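Local coordinates for protein gamma-glutamyltranspeptidase (Streptomyces lincolnensis, PDB 6J3A) that probably cleaves or transfers gamma-glutamyl or related amide groups, as an LmbA-like member of the gamma-glutamyltranspeptidase family of Ntn hydrolases, at residues A[1-13]-A[523-535]. Numbering follows the deposited sequence.
Sequences MFTTRPTLQGTFG and VRGGLDLQGAIDA
Gln530 of helix 529-534 packs its side chain against the N-terminal loop from Thr3 to Thr7. Gln530 CB sits 3.3 Å from Thr7 OG1, the hydroxyl that accepts the bond from Gln530 N (3.1 Å). CG, anti to the backbone N (chi1 -172°), rests against Arg5 O and Thr3 CB. The chain then bends, bringing CD beside CB and CD of Arg5, whose guanidinium bonds to Gly612 O and, through NE, to Thr4 O of the second subunit. At the tip OE1 takes a water that also donates to Pro6 O, while Gln530 NE2 donates to Asp534 OD1 at 2.7 Å, coming from above the carboxylate plane, and to Ala605 O.

Asp534 turns the syn lone pair of OD2 to Thr4 N (2.8 Å, N-H...O 160°), and Asp534 OD1 receives Thr4 OG1 at 2.9 Å on its syn side. Thr4 thus holds both oxygens, and OD1 accepts two bonds. With an alanine in place of Asp534, Thr4 N and OG1 would probably lose their acceptor, and the Gln530 amide, left with Ala605 O, would be less firmly fixed.

Farther along, Thr7 CG2 packs on Leu529 CB, 3.7 Å away. Gln9 NE2 donates to Arg524 O (3.0 Å) in the type I' turn from Val523 to Gly526, and a second water joins Gln9 OE1, Thr7 O and Arg524 NH1. Arg524 also pairs with Glu146 of the second subunit.

Side-chain hydrogen bonds thus hold the N-terminal loop across helix 529-534 at the dimer interface, beside strand 8-10 of the family's Ntn-hydrolase fold, which pairs with strand 601-605, where Leu529 and Gln530 also pack.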
loop_
_atom_site.group_PDB
_atom_site.type_symbol
_atom_site.label_atom_id
_atom_site.label_comp_id
_atom_site.label_asym_id
_atom_site.label_seq_id
_atom_site.Cartn_x
_atom_site.Cartn_y
_atom_site.Cartn_z
ATOM N N MET A 1 13.771 -0.130 11.627
ATOM C CA MET A 1 13.229 1.248 11.870
ATOM C C MET A 1 11.906 1.459 11.108
ATOM O O MET A 1 11.797 1.082 9.940
ATOM C CB MET A 1 14.260 2.307 11.465
ATOM N N PHE A 2 10.910 2.057 11.777
ATOM C CA PHE A 2 9.539 2.195 11.226
ATOM C C PHE A 2 9.451 2.990 9.917
ATOM O O PHE A 2 9.975 4.099 9.814
ATOM C CB PHE A 2 8.573 2.821 12.242
ATOM C CG PHE A 2 7.148 2.971 11.728
ATOM C CD1 PHE A 2 6.306 1.858 11.611
ATOM C CD2 PHE A 2 6.646 4.214 11.361
ATOM C CE1 PHE A 2 4.998 1.985 11.143
ATOM C CE2 PHE A 2 5.341 4.342 10.898
ATOM C CZ PHE A 2 4.515 3.228 10.793
ATOM N N THR A 3 8.775 2.390 8.936
ATOM C CA THR A 3 8.421 3.040 7.681
ATOM C C THR A 3 6.917 2.956 7.491
ATOM O O THR A 3 6.267 1.986 7.897
ATOM C CB THR A 3 9.110 2.397 6.466
ATOM O OG1 THR A 3 8.805 1.001 6.420
ATOM C CG2 THR A 3 10.614 2.577 6.537
ATOM N N THR A 4 6.390 3.970 6.820
ATOM C CA THR A 4 4.955 4.168 6.658
ATOM C C THR A 4 4.296 3.058 5.832
ATOM O O THR A 4 3.098 2.821 5.946
ATOM C CB THR A 4 4.671 5.518 5.978
ATOM O OG1 THR A 4 5.274 5.548 4.674
ATOM C CG2 THR A 4 5.200 6.678 6.834
ATOM N N ARG A 5 5.099 2.411 4.991
ATOM C CA ARG A 5 4.718 1.212 4.257
ATOM C C ARG A 5 5.907 0.273 4.278
ATOM O O ARG A 5 6.998 0.636 4.727
ATOM C CB ARG A 5 4.364 1.534 2.812
ATOM C CG ARG A 5 3.096 2.347 2.648
ATOM C CD ARG A 5 3.430 3.643 1.954
ATOM N NE ARG A 5 2.391 4.647 2.109
ATOM C CZ ARG A 5 1.734 5.236 1.115
ATOM N NH1 ARG A 5 0.828 6.147 1.398
ATOM N NH2 ARG A 5 1.967 4.935 -0.157
ATOM N N PRO A 6 5.705 -0.961 3.827
ATOM C CA PRO A 6 6.907 -1.757 3.648
ATOM C C PRO A 6 7.524 -1.411 2.316
ATOM O O PRO A 6 6.841 -0.877 1.438
ATOM C CB PRO A 6 6.398 -3.197 3.660
ATOM C CG PRO A 6 4.931 -3.119 3.398
ATOM C CD PRO A 6 4.459 -1.733 3.682
ATOM N N THR A 7 8.814 -1.674 2.178
ATOM C CA THR A 7 9.391 -1.807 0.859
ATOM C C THR A 7 8.929 -3.187 0.412
ATOM O O THR A 7 9.464 -4.195 0.856
ATOM C CB THR A 7 10.921 -1.708 0.861
ATOM O OG1 THR A 7 11.323 -0.479 1.470
ATOM C CG2 THR A 7 11.436 -1.743 -0.552
ATOM N N LEU A 8 7.895 -3.222 -0.424
ATOM C CA LEU A 8 7.332 -4.496 -0.902
ATOM C C LEU A 8 8.409 -5.326 -1.589
ATOM O O LEU A 8 9.281 -4.774 -2.235
ATOM C CB LEU A 8 6.178 -4.277 -1.886
ATOM C CG LEU A 8 5.010 -3.357 -1.508
ATOM C CD1 LEU A 8 3.923 -3.463 -2.568
ATOM C CD2 LEU A 8 4.461 -3.677 -0.134
ATOM N N GLN A 9 8.345 -6.641 -1.417
ATOM C CA GLN A 9 9.273 -7.595 -2.028
ATOM C C GLN A 9 8.494 -8.733 -2.662
ATOM O O GLN A 9 7.538 -9.224 -2.070
ATOM C CB GLN A 9 10.196 -8.158 -0.967
ATOM C CG GLN A 9 11.306 -7.207 -0.577
ATOM C CD GLN A 9 12.147 -7.744 0.553
ATOM O OE1 GLN A 9 11.623 -8.203 1.567
ATOM N NE2 GLN A 9 13.456 -7.678 0.395
ATOM N N GLY A 10 8.917 -9.177 -3.839
ATOM C CA GLY A 10 8.147 -10.172 -4.596
ATOM C C GLY A 10 8.883 -10.732 -5.787
ATOM O O GLY A 10 10.067 -10.469 -5.960
ATOM N N THR A 11 8.174 -11.527 -6.585
ATOM C CA THR A 11 8.752 -12.243 -7.737
ATOM C C THR A 11 7.889 -12.277 -9.001
ATOM O O THR A 11 8.203 -13.008 -9.946
ATOM C CB THR A 11 9.026 -13.714 -7.359
ATOM O OG1 THR A 11 7.813 -14.318 -6.894
ATOM C CG2 THR A 11 10.063 -13.801 -6.274
ATOM N N PHE A 12 6.811 -11.502 -9.016
ATOM C CA PHE A 12 5.896 -11.475 -10.143
ATOM C C PHE A 12 5.846 -10.107 -10.825
ATOM O O PHE A 12 5.823 -10.034 -12.046
ATOM C CB PHE A 12 4.489 -11.911 -9.734
ATOM C CG PHE A 12 3.522 -11.874 -10.882
ATOM C CD1 PHE A 12 3.544 -12.868 -11.858
ATOM C CD2 PHE A 12 2.652 -10.795 -11.044
ATOM C CE1 PHE A 12 2.680 -12.810 -12.950
ATOM C CE2 PHE A 12 1.793 -10.734 -12.132
ATOM C CZ PHE A 12 1.805 -11.744 -13.087
ATOM N N GLY A 13 5.783 -9.032 -10.050
ATOM C CA GLY A 13 5.738 -7.692 -10.624
ATOM C C GLY A 13 5.598 -6.626 -9.562
ATOM O O GLY A 13 5.118 -6.903 -8.469
ATOM N N VAL A 523 17.396 -3.024 4.100
ATOM C CA VAL A 523 16.318 -3.459 4.970
ATOM C C VAL A 523 15.780 -4.729 4.328
ATOM O O VAL A 523 15.521 -4.752 3.118
ATOM C CB VAL A 523 15.239 -2.369 5.074
ATOM C CG1 VAL A 523 13.985 -2.878 5.786
ATOM C CG2 VAL A 523 15.814 -1.141 5.789
ATOM N N ARG A 524 15.658 -5.785 5.131
ATOM C CA ARG A 524 15.263 -7.115 4.644
ATOM C C ARG A 524 16.121 -7.575 3.475
ATOM O O ARG A 524 15.601 -8.032 2.451
ATOM C CB ARG A 524 13.777 -7.147 4.260
ATOM C CG ARG A 524 12.878 -7.020 5.465
ATOM C CD ARG A 524 11.410 -6.976 5.095
ATOM N NE ARG A 524 10.594 -6.763 6.290
ATOM C CZ ARG A 524 9.312 -6.407 6.291
ATOM N NH1 ARG A 524 8.651 -6.202 5.143
ATOM N NH2 ARG A 524 8.686 -6.243 7.459
ATOM N N GLY A 525 17.437 -7.437 3.627
ATOM C CA GLY A 525 18.394 -7.782 2.565
ATOM C C GLY A 525 18.160 -7.138 1.199
ATOM O O GLY A 525 18.582 -7.687 0.190
ATOM N N GLY A 526 17.492 -5.981 1.172
ATOM C CA GLY A 526 17.182 -5.248 -0.063
ATOM C C GLY A 526 17.335 -3.748 0.143
ATOM O O GLY A 526 17.379 -3.267 1.278
ATOM N N LEU A 527 17.402 -3.004 -0.954
ATOM C CA LEU A 527 17.543 -1.548 -0.896
ATOM C C LEU A 527 16.443 -0.932 -0.046
ATOM O O LEU A 527 15.281 -1.313 -0.176
ATOM C CB LEU A 527 17.480 -0.931 -2.299
ATOM C CG LEU A 527 18.609 -1.331 -3.245
ATOM C CD1 LEU A 527 18.323 -0.907 -4.676
ATOM C CD2 LEU A 527 19.923 -0.738 -2.776
ATOM N N ASP A 528 16.814 0.024 0.804
ATOM C CA ASP A 528 15.882 0.674 1.721
ATOM C C ASP A 528 15.088 1.771 0.970
ATOM O O ASP A 528 15.206 2.974 1.261
ATOM C CB ASP A 528 16.657 1.242 2.912
ATOM C CG ASP A 528 15.754 1.818 3.995
ATOM O OD1 ASP A 528 14.550 1.472 4.034
ATOM O OD2 ASP A 528 16.255 2.625 4.816
ATOM N N LEU A 529 14.273 1.331 0.011
ATOM C CA LEU A 529 13.507 2.230 -0.840
ATOM C C LEU A 529 12.568 3.109 -0.017
ATOM O O LEU A 529 12.655 4.335 -0.088
ATOM C CB LEU A 529 12.682 1.446 -1.876
ATOM C CG LEU A 529 13.410 0.537 -2.880
ATOM C CD1 LEU A 529 12.420 -0.095 -3.858
ATOM C CD2 LEU A 529 14.495 1.288 -3.654
ATOM N N GLN A 530 11.691 2.485 0.768
ATOM C CA GLN A 530 10.682 3.240 1.522
ATOM C C GLN A 530 11.278 4.106 2.643
ATOM O O GLN A 530 10.781 5.197 2.905
ATOM C CB GLN A 530 9.589 2.320 2.078
ATOM C CG GLN A 530 8.401 3.047 2.703
ATOM C CD GLN A 530 7.549 3.797 1.699
ATOM O OE1 GLN A 530 7.100 3.225 0.700
ATOM N NE2 GLN A 530 7.291 5.078 1.973
ATOM N N GLY A 531 12.332 3.627 3.294
ATOM C CA GLY A 531 13.021 4.417 4.310
ATOM C C GLY A 531 13.645 5.663 3.703
ATOM O O GLY A 531 13.705 6.719 4.349
ATOM N N ALA A 532 14.110 5.532 2.458
ATOM C CA ALA A 532 14.649 6.665 1.704
ATOM C C ALA A 532 13.544 7.656 1.337
ATOM O O ALA A 532 13.721 8.859 1.475
ATOM C CB ALA A 532 15.378 6.189 0.458
ATOM N N ILE A 533 12.397 7.142 0.902
ATOM C CA ILE A 533 11.233 7.975 0.598
ATOM C C ILE A 533 10.675 8.688 1.830
ATOM O O ILE A 533 10.429 9.890 1.782
ATOM C CB ILE A 533 10.113 7.146 -0.049
ATOM C CG1 ILE A 533 10.553 6.712 -1.457
ATOM C CG2 ILE A 533 8.819 7.951 -0.105
ATOM C CD1 ILE A 533 9.568 5.852 -2.217
ATOM N N ASP A 534 10.427 7.923 2.898
ATOM C CA ASP A 534 10.005 8.467 4.204
ATOM C C ASP A 534 10.957 9.535 4.710
ATOM O O ASP A 534 10.512 10.509 5.306
ATOM C CB ASP A 534 9.918 7.375 5.281
ATOM C CG ASP A 534 8.620 6.565 5.230
ATOM O OD1 ASP A 534 7.905 6.562 4.200
ATOM O OD2 ASP A 534 8.334 5.899 6.248
ATOM N N ALA A 535 12.257 9.364 4.470
ATOM C CA ALA A 535 13.262 10.295 4.987
ATOM C C ALA A 535 12.855 11.758 4.765
ATOM O O ALA A 535 12.326 12.104 3.693
ATOM C CB ALA A 535 14.619 10.029 4.361
HETATM O O HOH W 1 5.459 1.284 -0.163
HETATM O O HOH W 2 9.519 -6.586 2.348
#